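Local atomic coordinates of putative acetyltransferase Sthe_0691 (Sphaerobacter thermophilus, PDB entry 3SHP), a protein that is probably a GNAT-family acetyltransferase that would transfer an acetyl group from acetyl-CoA to an acceptor not yet known. Residues Leu119-Val124 with Gln165-Lys170; Ile78-Gln83 with Asp115-Leu120; Ala71-Cys76 with Pro93-Ala98; Pro12-Arg17 with Arg102-Glu107. All coordinates share one frame; numbering follows the deposited sequence.

Contact 1: residues Leu119-Val124 with Gln165-Lys170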
loop_
_atom_site.group_PDB
_atom_site.type_symbol
_atom_site.label_atom_id
_atom_site.label_comp_id
_atom_site.label_asym_id
_atom_site.label_seq_id
_atom_site.Cartn_x
_atom_site.Cartn_y
_atom_site.Cartn_z
ATOM N N LEU A 119 -18.187 17.651 34.033
ATOM C CA LEU A 119 -17.360 18.120 32.937
ATOM C C LEU A 119 -17.257 19.623 32.935
ATOM O O LEU A 119 -18.234 20.321 33.206
ATOM C CB LEU A 119 -17.950 17.665 31.612
ATOM C CG LEU A 119 -18.168 16.174 31.471
ATOM C CD1 LEU A 119 -18.913 15.947 30.163
ATOM C CD2 LEU A 119 -16.842 15.408 31.497
ATOM N N LEU A 120 -16.063 20.113 32.638
ATOM C CA LEU A 120 -15.861 21.533 32.409
ATOM C C LEU A 120 -15.803 21.798 30.893
ATOM O O LEU A 120 -15.985 22.944 30.471
ATOM C CB LEU A 120 -14.597 22.029 33.143
ATOM C CG LEU A 120 -14.643 21.801 34.672
ATOM C CD1 LEU A 120 -13.381 22.284 35.416
ATOM C CD2 LEU A 120 -15.902 22.429 35.306
ATOM N N VAL A 121 -15.583 20.742 30.090
ATOM C CA VAL A 121 -15.428 20.868 28.622
ATOM C C VAL A 121 -16.056 19.702 27.864
ATOM O O VAL A 121 -15.838 18.527 28.205
ATOM C CB VAL A 121 -13.943 20.963 28.196
ATOM C CG1 VAL A 121 -13.819 21.429 26.759
ATOM C CG2 VAL A 121 -13.177 21.906 29.099
ATOM N N ILE A 122 -16.858 20.040 26.857
ATOM C CA ILE A 122 -17.431 19.084 25.909
ATOM C C ILE A 122 -16.990 19.529 24.522
ATOM O O ILE A 122 -17.110 20.716 24.186
ATOM C CB ILE A 122 -18.985 19.073 25.966
ATOM C CG1 ILE A 122 -19.472 18.728 27.379
ATOM C CG2 ILE A 122 -19.572 18.079 24.962
ATOM C CD1 ILE A 122 -21.032 18.752 27.562
ATOM N N THR A 123 -16.493 18.579 23.729
ATOM C CA THR A 123 -15.812 18.872 22.480
ATOM C C THR A 123 -16.344 17.876 21.438
ATOM O O THR A 123 -16.266 16.648 21.637
ATOM C CB THR A 123 -14.261 18.761 22.658
ATOM O OG1 THR A 123 -13.818 19.674 23.672
ATOM C CG2 THR A 123 -13.507 19.087 21.375
ATOM N N VAL A 124 -16.902 18.413 20.354
ATOM C CA VAL A 124 -17.563 17.612 19.317
ATOM C C VAL A 124 -17.053 17.974 17.913
ATOM O O VAL A 124 -17.011 19.156 17.536
ATOM C CB VAL A 124 -19.101 17.818 19.340
ATOM C CG1 VAL A 124 -19.804 16.800 18.445
ATOM C CG2 VAL A 124 -19.650 17.722 20.789
ATOM N N GLN A 165 -17.644 23.388 20.968
ATOM C CA GLN A 165 -17.337 23.229 22.391
ATOM C C GLN A 165 -18.309 23.964 23.285
ATOM O O GLN A 165 -18.879 24.992 22.903
ATOM C CB GLN A 165 -15.911 23.714 22.687
ATOM C CG GLN A 165 -14.832 22.794 22.094
ATOM C CD GLN A 165 -13.435 23.103 22.641
ATOM O OE1 GLN A 165 -12.833 24.140 22.313
ATOM N NE2 GLN A 165 -12.914 22.205 23.466
ATOM N N ALA A 166 -18.521 23.414 24.471
ATOM C CA ALA A 166 -18.997 24.205 25.587
ATOM C C ALA A 166 -17.933 24.092 26.662
ATOM O O ALA A 166 -17.445 22.986 26.987
ATOM C CB ALA A 166 -20.336 23.716 26.081
ATOM N N VAL A 167 -17.552 25.248 27.184
ATOM C CA VAL A 167 -16.528 25.339 28.198
ATOM C C VAL A 167 -17.078 26.129 29.395
ATOM O O VAL A 167 -17.480 27.293 29.261
ATOM C CB VAL A 167 -15.251 25.993 27.639
ATOM C CG1 VAL A 167 -14.177 26.155 28.732
ATOM C CG2 VAL A 167 -14.705 25.194 26.424
ATOM N N ASP A 168 -17.102 25.474 30.552
ATOM C CA ASP A 168 -17.527 26.081 31.806
ATOM C C ASP A 168 -16.822 27.417 32.054
ATOM O O ASP A 168 -15.610 27.534 31.817
ATOM C CB ASP A 168 -17.258 25.108 32.962
ATOM C CG ASP A 168 -17.832 25.584 34.279
ATOM O OD1 ASP A 168 -17.282 26.554 34.834
ATOM O OD2 ASP A 168 -18.819 24.978 34.771
ATOM N N PRO A 169 -17.580 28.432 32.531
ATOM C CA PRO A 169 -17.025 29.755 32.862
ATOM C C PRO A 169 -15.737 29.696 33.704
ATOM O O PRO A 169 -14.800 30.452 33.430
ATOM C CB PRO A 169 -18.147 30.425 33.660
ATOM C CG PRO A 169 -19.397 29.780 33.200
ATOM C CD PRO A 169 -19.052 28.414 32.638
ATOM N N LYS A 170 -15.690 28.801 34.698
ATOM C CA LYS A 170 -14.526 28.658 35.598
ATOM C C LYS A 170 -13.195 28.607 34.850
ATOM O O LYS A 170 -12.188 29.118 35.336
ATOM C CB LYS A 170 -14.636 27.393 36.442
ATOM C CG LYS A 170 -15.700 27.408 37.504
ATOM C CD LYS A 170 -15.969 25.980 37.941
ATOM C CE LYS A 170 -16.441 25.939 39.368
ATOM N NZ LYS A 170 -16.796 24.550 39.732
#

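Contact 2: residues Ile78-Gln83 with Asp115-Leu120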
loop_
_atom_site.group_PDB
_atom_site.type_symbol
_atom_site.label_atom_id
_atom_site.label_comp_id
_atom_site.label_asym_id
_atom_site.label_seq_id
_atom_site.Cartn_x
_atom_site.Cartn_y
_atom_site.Cartn_z
ATOM N N ILE A 78 -16.809 8.294 22.346
ATOM C CA ILE A 78 -16.579 9.276 23.365
ATOM C C ILE A 78 -15.268 8.993 24.099
ATOM O O ILE A 78 -14.982 7.839 24.449
ATOM C CB ILE A 78 -17.729 9.280 24.407
ATOM C CG1 ILE A 78 -19.097 9.471 23.721
ATOM C CG2 ILE A 78 -17.482 10.367 25.451
ATOM C CD1 ILE A 78 -20.285 9.117 24.635
ATOM N N GLU A 79 -14.499 10.052 24.366
ATOM C CA GLU A 79 -13.265 9.925 25.149
ATOM C C GLU A 79 -13.317 10.883 26.345
ATOM O O GLU A 79 -13.407 12.099 26.165
ATOM C CB GLU A 79 -12.035 10.178 24.246
ATOM C CG GLU A 79 -10.718 10.329 24.989
ATOM C CD GLU A 79 -9.686 11.210 24.270
ATOM O OE1 GLU A 79 -10.034 11.946 23.304
ATOM O OE2 GLU A 79 -8.512 11.169 24.700
ATOM N N PHE A 80 -13.313 10.340 27.555
ATOM C CA PHE A 80 -13.278 11.184 28.747
ATOM C C PHE A 80 -11.845 11.405 29.182
ATOM O O PHE A 80 -11.017 10.480 29.135
ATOM C CB PHE A 80 -14.054 10.588 29.939
ATOM C CG PHE A 80 -15.543 10.542 29.740
ATOM C CD1 PHE A 80 -16.192 9.321 29.575
ATOM C CD2 PHE A 80 -16.296 11.710 29.712
ATOM C CE1 PHE A 80 -17.561 9.259 29.377
ATOM C CE2 PHE A 80 -17.690 11.660 29.510
ATOM C CZ PHE A 80 -18.318 10.431 29.341
ATOM N N GLY A 81 -11.553 12.630 29.592
ATOM C CA GLY A 81 -10.371 12.895 30.393
ATOM C C GLY A 81 -10.832 13.153 31.827
ATOM O O GLY A 81 -11.906 12.718 32.234
ATOM N N LYS A 82 -10.051 13.888 32.602
ATOM C CA LYS A 82 -10.456 14.162 33.974
ATOM C C LYS A 82 -11.722 15.011 34.041
ATOM O O LYS A 82 -12.677 14.645 34.719
ATOM C CB LYS A 82 -9.319 14.811 34.759
ATOM C CG LYS A 82 -9.605 14.987 36.237
ATOM C CD LYS A 82 -8.339 15.400 36.983
ATOM C CE LYS A 82 -7.736 16.726 36.451
ATOM N NZ LYS A 82 -6.290 16.975 36.872
ATOM N N GLN A 83 -11.730 16.135 33.338
ATOM C CA GLN A 83 -12.874 17.019 33.353
ATOM C C GLN A 83 -13.399 17.326 31.955
ATOM O O GLN A 83 -14.080 18.338 31.756
ATOM C CB GLN A 83 -12.467 18.298 34.065
ATOM C CG GLN A 83 -12.643 18.171 35.583
ATOM C CD GLN A 83 -11.647 18.972 36.367
ATOM O OE1 GLN A 83 -10.604 19.399 35.852
ATOM N NE2 GLN A 83 -11.942 19.163 37.642
ATOM N N ASP A 115 -25.329 16.334 32.424
ATOM C CA ASP A 115 -25.937 15.949 33.706
ATOM C C ASP A 115 -25.214 14.827 34.454
ATOM O O ASP A 115 -25.003 14.915 35.667
ATOM C CB ASP A 115 -27.403 15.526 33.541
ATOM C CG ASP A 115 -28.293 16.627 32.985
ATOM O OD1 ASP A 115 -27.914 17.809 33.059
ATOM O OD2 ASP A 115 -29.386 16.296 32.472
ATOM N N GLU A 116 -24.881 13.750 33.750
ATOM C CA GLU A 116 -24.442 12.530 34.437
ATOM C C GLU A 116 -22.940 12.504 34.756
ATOM O O GLU A 116 -22.419 11.514 35.296
ATOM C CB GLU A 116 -24.890 11.285 33.655
ATOM C CG GLU A 116 -26.369 10.954 33.848
ATOM C CD GLU A 116 -26.746 10.841 35.328
ATOM O OE1 GLU A 116 -26.450 9.788 35.946
ATOM O OE2 GLU A 116 -27.334 11.807 35.876
ATOM N N HIS A 117 -22.257 13.604 34.435
ATOM C CA HIS A 117 -20.811 13.661 34.544
ATOM C C HIS A 117 -20.389 15.046 35.015
ATOM O O HIS A 117 -21.168 16.012 34.931
ATOM C CB HIS A 117 -20.158 13.325 33.202
ATOM C CG HIS A 117 -20.639 12.040 32.589
ATOM N ND1 HIS A 117 -20.011 10.829 32.800
ATOM C CD2 HIS A 117 -21.685 11.782 31.769
ATOM C CE1 HIS A 117 -20.654 9.880 32.141
ATOM N NE2 HIS A 117 -21.675 10.433 31.508
ATOM N N GLU A 118 -19.158 15.143 35.519
ATOM C CA GLU A 118 -18.655 16.415 36.049
ATOM C C GLU A 118 -17.657 17.114 35.121
ATOM O O GLU A 118 -16.459 17.198 35.395
ATOM C CB GLU A 118 -18.123 16.229 37.466
ATOM C CG GLU A 118 -19.247 15.904 38.453
ATOM C CD GLU A 118 -20.294 17.030 38.566
ATOM O OE1 GLU A 118 -20.960 17.092 39.619
ATOM O OE2 GLU A 118 -20.439 17.856 37.615
ATOM N N LEU A 119 -18.187 17.651 34.033
ATOM C CA LEU A 119 -17.360 18.120 32.937
ATOM C C LEU A 119 -17.257 19.623 32.935
ATOM O O LEU A 119 -18.234 20.321 33.206
ATOM C CB LEU A 119 -17.950 17.665 31.612
ATOM C CG LEU A 119 -18.168 16.174 31.471
ATOM C CD1 LEU A 119 -18.913 15.947 30.163
ATOM C CD2 LEU A 119 -16.842 15.408 31.497
ATOM N N LEU A 120 -16.063 20.113 32.638
ATOM C CA LEU A 120 -15.861 21.533 32.409
ATOM C C LEU A 120 -15.803 21.798 30.893
ATOM O O LEU A 120 -15.985 22.944 30.471
ATOM C CB LEU A 120 -14.597 22.029 33.143
ATOM C CG LEU A 120 -14.643 21.801 34.672
ATOM C CD1 LEU A 120 -13.381 22.284 35.416
ATOM C CD2 LEU A 120 -15.902 22.429 35.306
#

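Contact 3: residues Ala71-Cys76 with Pro93-Ala98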
loop_
_atom_site.group_PDB
_atom_site.type_symbol
_atom_site.label_atom_id
_atom_site.label_comp_id
_atom_site.label_asym_id
_atom_site.label_seq_id
_atom_site.Cartn_x
_atom_site.Cartn_y
_atom_site.Cartn_z
ATOM N N ALA A 71 -31.996 -1.290 13.511
ATOM C CA ALA A 71 -30.726 -1.299 12.806
ATOM C C ALA A 71 -29.742 -0.364 13.492
ATOM O O ALA A 71 -30.094 0.752 13.897
ATOM C CB ALA A 71 -30.930 -0.874 11.370
ATOM N N VAL A 72 -28.501 -0.820 13.620
ATOM C CA VAL A 72 -27.441 0.052 14.116
ATOM C C VAL A 72 -27.055 0.930 12.926
ATOM O O VAL A 72 -26.541 0.411 11.923
ATOM C CB VAL A 72 -26.238 -0.771 14.641
ATOM C CG1 VAL A 72 -25.024 0.153 14.959
ATOM C CG2 VAL A 72 -26.660 -1.624 15.879
ATOM N N VAL A 73 -27.337 2.233 13.021
ATOM C CA VAL A 73 -27.121 3.157 11.923
ATOM C C VAL A 73 -25.878 4.041 12.125
ATOM O O VAL A 73 -25.465 4.793 11.218
ATOM C CB VAL A 73 -28.378 4.023 11.650
ATOM C CG1 VAL A 73 -29.577 3.131 11.318
ATOM C CG2 VAL A 73 -28.682 4.971 12.853
ATOM N N GLY A 74 -25.266 3.949 13.302
ATOM C CA GLY A 74 -24.039 4.656 13.523
ATOM C C GLY A 74 -23.516 4.415 14.906
ATOM O O GLY A 74 -24.053 3.579 15.645
ATOM N N SER A 75 -22.472 5.153 15.263
ATOM C CA SER A 75 -21.860 5.032 16.566
ATOM C C SER A 75 -21.422 6.407 17.022
ATOM O O SER A 75 -21.205 7.314 16.215
ATOM C CB SER A 75 -20.648 4.101 16.498
ATOM O OG SER A 75 -19.667 4.664 15.660
ATOM N N CYS A 76 -21.319 6.571 18.326
ATOM C CA CYS A 76 -20.802 7.800 18.869
ATOM C C CYS A 76 -19.603 7.406 19.706
ATOM O O CYS A 76 -19.745 6.685 20.715
ATOM C CB CYS A 76 -21.869 8.504 19.710
ATOM S SG CYS A 76 -21.205 9.980 20.513
ATOM N N PRO A 93 -22.525 4.248 5.983
ATOM C CA PRO A 93 -22.467 4.835 4.644
ATOM C C PRO A 93 -23.694 4.525 3.779
ATOM O O PRO A 93 -23.979 5.287 2.844
ATOM C CB PRO A 93 -21.206 4.187 4.019
ATOM C CG PRO A 93 -21.083 2.866 4.749
ATOM C CD PRO A 93 -21.493 3.218 6.178
ATOM N N TRP A 94 -24.400 3.436 4.079
ATOM C CA TRP A 94 -25.613 3.075 3.341
ATOM C C TRP A 94 -26.841 3.895 3.756
ATOM O O TRP A 94 -27.907 3.744 3.164
ATOM C CB TRP A 94 -25.928 1.585 3.479
ATOM C CG TRP A 94 -25.874 1.033 4.897
ATOM C CD1 TRP A 94 -24.828 0.363 5.477
ATOM C CD2 TRP A 94 -26.915 1.082 5.892
ATOM N NE1 TRP A 94 -25.161 -0.017 6.760
ATOM C CE2 TRP A 94 -26.428 0.409 7.043
ATOM C CE3 TRP A 94 -28.218 1.604 5.911
ATOM C CZ2 TRP A 94 -27.174 0.276 8.212
ATOM C CZ3 TRP A 94 -28.981 1.461 7.073
ATOM C CH2 TRP A 94 -28.443 0.806 8.222
ATOM N N LEU A 95 -26.704 4.755 4.762
ATOM C CA LEU A 95 -27.859 5.527 5.205
ATOM C C LEU A 95 -28.330 6.503 4.133
ATOM O O LEU A 95 -27.521 7.075 3.404
ATOM C CB LEU A 95 -27.556 6.276 6.495
ATOM C CG LEU A 95 -27.749 5.525 7.801
ATOM C CD1 LEU A 95 -27.242 6.419 8.932
ATOM C CD2 LEU A 95 -29.224 5.170 8.046
ATOM N N ASP A 96 -29.642 6.667 4.022
ATOM C CA ASP A 96 -30.209 7.591 3.048
ATOM C C ASP A 96 -29.923 9.053 3.408
ATOM O O ASP A 96 -29.541 9.847 2.529
ATOM C CB ASP A 96 -31.721 7.362 2.912
ATOM C CG ASP A 96 -32.066 6.446 1.754
ATOM O OD1 ASP A 96 -31.311 6.472 0.757
ATOM O OD2 ASP A 96 -33.093 5.719 1.836
ATOM N N ASP A 97 -30.104 9.388 4.686
ATOM C CA ASP A 97 -29.898 10.745 5.186
ATOM C C ASP A 97 -29.250 10.670 6.581
ATOM O O ASP A 97 -29.905 10.743 7.612
ATOM C CB ASP A 97 -31.234 11.504 5.238
ATOM C CG ASP A 97 -31.075 13.011 5.576
ATOM O OD1 ASP A 97 -29.969 13.467 6.005
ATOM O OD2 ASP A 97 -32.096 13.741 5.408
ATOM N N ALA A 98 -27.946 10.500 6.577
ATOM C CA ALA A 98 -27.225 10.291 7.781
ATOM C C ALA A 98 -27.338 11.507 8.723
ATOM O O ALA A 98 -27.389 11.344 9.942
ATOM C CB ALA A 98 -25.806 9.976 7.443
#

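Contact 4: residues Pro12-Arg17 with Arg102-Glu107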
loop_
_atom_site.group_PDB
_atom_site.type_symbol
_atom_site.label_atom_id
_atom_site.label_comp_id
_atom_site.label_asym_id
_atom_site.label_seq_id
_atom_site.Cartn_x
_atom_site.Cartn_y
_atom_site.Cartn_z
ATOM N N PRO A 12 -37.327 10.419 18.987
ATOM C CA PRO A 12 -38.420 9.978 18.093
ATOM C C PRO A 12 -37.989 8.928 17.055
ATOM O O PRO A 12 -38.815 8.108 16.625
ATOM C CB PRO A 12 -38.843 11.283 17.384
ATOM C CG PRO A 12 -38.412 12.376 18.328
ATOM C CD PRO A 12 -37.076 11.858 18.863
ATOM N N THR A 13 -36.707 8.925 16.688
ATOM C CA THR A 13 -36.233 8.090 15.587
ATOM C C THR A 13 -35.169 7.091 15.994
ATOM O O THR A 13 -35.194 5.948 15.528
ATOM C CB THR A 13 -35.653 8.958 14.461
ATOM O OG1 THR A 13 -36.594 9.985 14.162
ATOM C CG2 THR A 13 -35.474 8.138 13.227
ATOM N N VAL A 14 -34.214 7.529 16.818
ATOM C CA VAL A 14 -33.114 6.676 17.230
ATOM C C VAL A 14 -32.967 6.593 18.751
ATOM O O VAL A 14 -33.458 7.447 19.476
ATOM C CB VAL A 14 -31.758 7.168 16.649
ATOM C CG1 VAL A 14 -31.833 7.299 15.093
ATOM C CG2 VAL A 14 -31.340 8.471 17.315
ATOM N N TYR A 15 -32.266 5.567 19.213
ATOM C CA TYR A 15 -31.833 5.552 20.587
ATOM C C TYR A 15 -30.388 5.161 20.668
ATOM O O TYR A 15 -29.853 4.565 19.732
ATOM C CB TYR A 15 -32.705 4.663 21.467
ATOM C CG TYR A 15 -32.682 3.187 21.192
ATOM C CD1 TYR A 15 -31.849 2.322 21.917
ATOM C CD2 TYR A 15 -33.549 2.636 20.260
ATOM C CE1 TYR A 15 -31.855 0.954 21.683
ATOM C CE2 TYR A 15 -33.568 1.282 20.026
ATOM C CZ TYR A 15 -32.718 0.444 20.738
ATOM O OH TYR A 15 -32.775 -0.919 20.466
ATOM N N LEU A 16 -29.766 5.555 21.774
ATOM C CA LEU A 16 -28.373 5.294 22.047
ATOM C C LEU A 16 -28.283 4.335 23.206
ATOM O O LEU A 16 -29.016 4.456 24.200
ATOM C CB LEU A 16 -27.626 6.598 22.382
ATOM C CG LEU A 16 -27.151 7.482 21.210
ATOM C CD1 LEU A 16 -28.164 7.628 20.108
ATOM C CD2 LEU A 16 -26.807 8.857 21.726
ATOM N N ARG A 17 -27.374 3.379 23.068
ATOM C CA ARG A 17 -27.104 2.403 24.112
ATOM C C ARG A 17 -25.649 1.985 23.915
ATOM O O ARG A 17 -25.085 2.239 22.879
ATOM C CB ARG A 17 -28.024 1.188 23.954
ATOM C CG ARG A 17 -27.994 0.521 22.528
ATOM C CD ARG A 17 -28.301 -0.982 22.617
ATOM N NE ARG A 17 -28.345 -1.622 21.305
ATOM C CZ ARG A 17 -27.288 -2.086 20.627
ATOM N NH1 ARG A 17 -26.047 -1.997 21.129
ATOM N NH2 ARG A 17 -27.479 -2.646 19.426
ATOM N N ARG A 102 -27.759 11.536 12.761
ATOM C CA ARG A 102 -26.633 12.104 13.527
ATOM C C ARG A 102 -27.042 13.282 14.415
ATOM O O ARG A 102 -26.658 13.351 15.572
ATOM C CB ARG A 102 -25.494 12.566 12.605
ATOM C CG ARG A 102 -24.153 12.805 13.371
ATOM C CD ARG A 102 -23.020 13.246 12.440
ATOM N NE ARG A 102 -23.582 13.960 11.309
ATOM C CZ ARG A 102 -23.435 13.591 10.038
ATOM N NH1 ARG A 102 -22.669 12.553 9.715
ATOM N NH2 ARG A 102 -24.041 14.289 9.091
ATOM N N ALA A 103 -27.822 14.198 13.862
ATOM C CA ALA A 103 -28.263 15.370 14.592
ATOM C C ALA A 103 -29.118 14.975 15.809
ATOM O O ALA A 103 -28.934 15.502 16.893
ATOM C CB ALA A 103 -29.044 16.300 13.679
ATOM N N GLU A 104 -30.034 14.032 15.618
ATOM C CA GLU A 104 -30.866 13.538 16.716
ATOM C C GLU A 104 -29.978 12.897 17.783
ATOM O O GLU A 104 -30.163 13.138 18.959
ATOM C CB GLU A 104 -31.945 12.562 16.228
ATOM C CG GLU A 104 -32.847 12.094 17.367
ATOM C CD GLU A 104 -34.097 11.360 16.896
ATOM O OE1 GLU A 104 -34.775 11.848 15.963
ATOM O OE2 GLU A 104 -34.413 10.294 17.463
ATOM N N ALA A 105 -29.000 12.104 17.354
ATOM C CA ALA A 105 -28.082 11.449 18.278
ATOM C C ALA A 105 -27.327 12.489 19.120
ATOM O O ALA A 105 -27.098 12.283 20.309
ATOM C CB ALA A 105 -27.105 10.578 17.527
ATOM N N LEU A 106 -26.930 13.593 18.499
ATOM C CA LEU A 106 -26.230 14.651 19.224
ATOM C C LEU A 106 -27.170 15.315 20.237
ATOM O O LEU A 106 -26.756 15.609 21.372
ATOM C CB LEU A 106 -25.646 15.686 18.265
ATOM C CG LEU A 106 -24.851 16.848 18.909
ATOM C CD1 LEU A 106 -23.776 16.321 19.854
ATOM C CD2 LEU A 106 -24.178 17.668 17.834
ATOM N N GLU A 107 -28.424 15.542 19.838
ATOM C CA GLU A 107 -29.437 16.073 20.764
ATOM C C GLU A 107 -29.584 15.204 22.001
ATOM O O GLU A 107 -29.794 15.717 23.096
ATOM C CB GLU A 107 -30.811 16.191 20.093
ATOM C CG GLU A 107 -30.889 17.278 19.046
ATOM C CD GLU A 107 -32.246 17.356 18.345
ATOM O OE1 GLU A 107 -33.006 16.353 18.314
ATOM O OE2 GLU A 107 -32.541 18.442 17.805
#

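Contact 1: residues Leu119-Val124 with Gln165-Lys170
Strands 121-127 and 157-167 lie antiparallel in the central mixed sheet, and at one end of their pairing V121, I122 and T123 face V167, A166 and Q165. The axes of the short segments 121-124 and 165-167 run 4.9 Å apart at 173°. I122 and A166 form the hydrogen-bonded pair: I122 N gives to A166 O at 3.0 Å, and A166 N returns a bond to I122 O. Beyond V167 the ladder gains another rung, D168 N to L120 O at 2.8 Å, nearly straight at 168°. As in the GNAT fold, strand 121-127 is thus held between a parallel neighbour, strand 84-91, and the antiparallel C-terminal strand. I122 and A166 turn to the face covered by R114 of helix 98-116; V121, T123, Q165 and V167 occupy the other. There Q165 runs beside T123, its CG close to the backbone N (chi1 -70°) and the chain extended beyond, which brings NE2 to T123 OG1 at 2.7 Å with the hydroxyl near the amide plane. Q165 OE1 accepts from A44 N, so both ends of the amide are engaged and its rotation is fixed. A leucine in place of Q165 would probably cost the T123 hydroxyl this donor and A44 N its acceptor. Q165 also crosses V121 obliquely, its NE2 3.5 Å from V121 CG1, and V121 CG1 lies alongside V167 CG2 at 3.9 Å. Just outside the paired strands L120 CD2 rests on D168 CB, 3.8 Å away, while D168 OD1 takes K170 N in an Asx turn.

Contact 2: residues Ile78-Gln83 with Asp115-Leu120
The backbones of Q83 and L119 come within 4.6 Å of each other at their CA atoms, and beside them L120 N donates to Q83 O at 2.8 Å. Strand 84-91, helix 98-116 and strand 121-127 form a beta-alpha-beta crossover, consistent with a GNAT-like fold, and this contact pins its last connection, from helix to strand, to the turn of the hairpin 72-80/84-91. Q83 O probably also receives V121 N, so one carbonyl would serve two successive amides as the chain enters the strand. The aromatic part of the contact is an offset stack of F80 on H117, with ring centroids 4.8 Å apart and planes inclined by 28°. F80 CZ sits over one face of the imidazole, toward its rim, 3.7 Å from H117 CE1. W112 meets the H117 ring edge-to-face, and I78 CG2 lies against one face of the phenyl ring, so neighbours limit the freedom of both rings. The F80 side chain is about 8 Å from the bound meso-tartaric acid. L119 starts out pointing away from the hairpin, but its chain carries CD2 back to F80 CD2 at 4.1 Å, and the same leucine packs on A85 of strand 84-91. Farther along the turn, the side chains of Q83 and L120 lie side by side, pointing the same way. The Q83 chain bends at chi2 (148°), which places its amide against the leucine's end: L120 CD1 is 3.9 Å from Q83 CD and scarcely farther from its OE1 and NE2.

Contact 3: residues Ala71-Cys76 with Pro93-Ala98
V73 meets W94 and L95 where the start of strand 72-80 is covered by the loop between strand 84-91 and helix 98-116. V73 and G74 together face I64 of the adjoining strand 58-66 in a classic beta bulge, and the loop probably corresponds in topology to the one that precedes the cofactor-side helix in GNAT enzymes. No hydrogen bond links the two segments, so the contact rests on apolar packing and on carbons lying against carbonyl oxygens. Among the apolar contacts, V73 and L95 cross at about a right angle. Both leucine methyls reach the valine, CD1 at 3.8 Å from V73 CB and CD2 at 3.9 Å from V73 CG1. L101 of the helix touches both residues and R66 lies beside them, which makes this a buried corner; an alanine here instead of L95 would probably open a gap beside V73 and L101 and leave V73 CB without these methyls. The indole of W94 adds its six-membered ring: CH2 is 4.0 Å from V73 CG1 and, at its edge, 4.3 Å from A71 CB. W94 takes chi1 48°, with CG wedged between the backbone N and the carbonyl carbon, and this swings the ring toward the strand. H25 of a third subunit stacks on the same indole, so W94 belongs to a subunit interface as well. Carbons also lie against carbonyl oxygens: W94 CZ2 is 3.8 Å from V72 O, and L95 CD1 presses to 3.3 Å from V73 O.

Contact 4: residues Pro12-Arg17 with Arg102-Glu107
E104 reaches from helix 98-116 to the start of strand 14-18, and its carboxylate takes up two successive backbone N-H groups there. T13 N gives to E104 OE2 at 2.8 Å on the syn lone pair, the side of the other oxygen. V14 N meets the same oxygen, also at 2.8 Å and almost straight (169°), but from above the carboxylate plane, 43° out of it. E104 OE2 is therefore gripped by two amides, which should hold the group against turning. E104 OE1 lies 3.2 Å from T13 OG1, a long and unsettled bond at most, since that hydroxyl's proton has another acceptor within reach. P12 N, though near OE2, has no hydrogen to give; the proline contributes its CD, 3.4 Å from E104 OE2. The glutamate gets there with CG anti to its N and the rest of the chain extended, sliding past V14, whose CG2 is 3.9 Å from E104 CG. Farther along the strand, L16 CD1 packs on A105 CB at 4.1 Å and its CD2 lies near A105 O. The axes of strand segment 14-17 and helix segment 102-107 cross at -53° and approach to 8.6 Å, a helix laid over the sheet as in the alpha/beta core of the GNAT fold.

Overall arrangement
From the N terminus, residues 12-17 open the widest loop, which contact 4 closes on helix 98-116, fastening strand 14-18 to that helix. Contact 3, from 71-76 to 93-98, is nested inside it and ties the start of strand 72-80 to the loop leading into the helix. Contact 2 begins at the far end of the same strand and closes on 115-120, joining the hairpin turn to the end of helix 98-116, so it crosses both contact 3 and contact 4. Contact 1, in series after contacts 3 and 4, opens on L119 and L120, which it shares with contact 2, and joins strands 121-127 and 157-167. Contact 4 touches both contact 3 and contact 1.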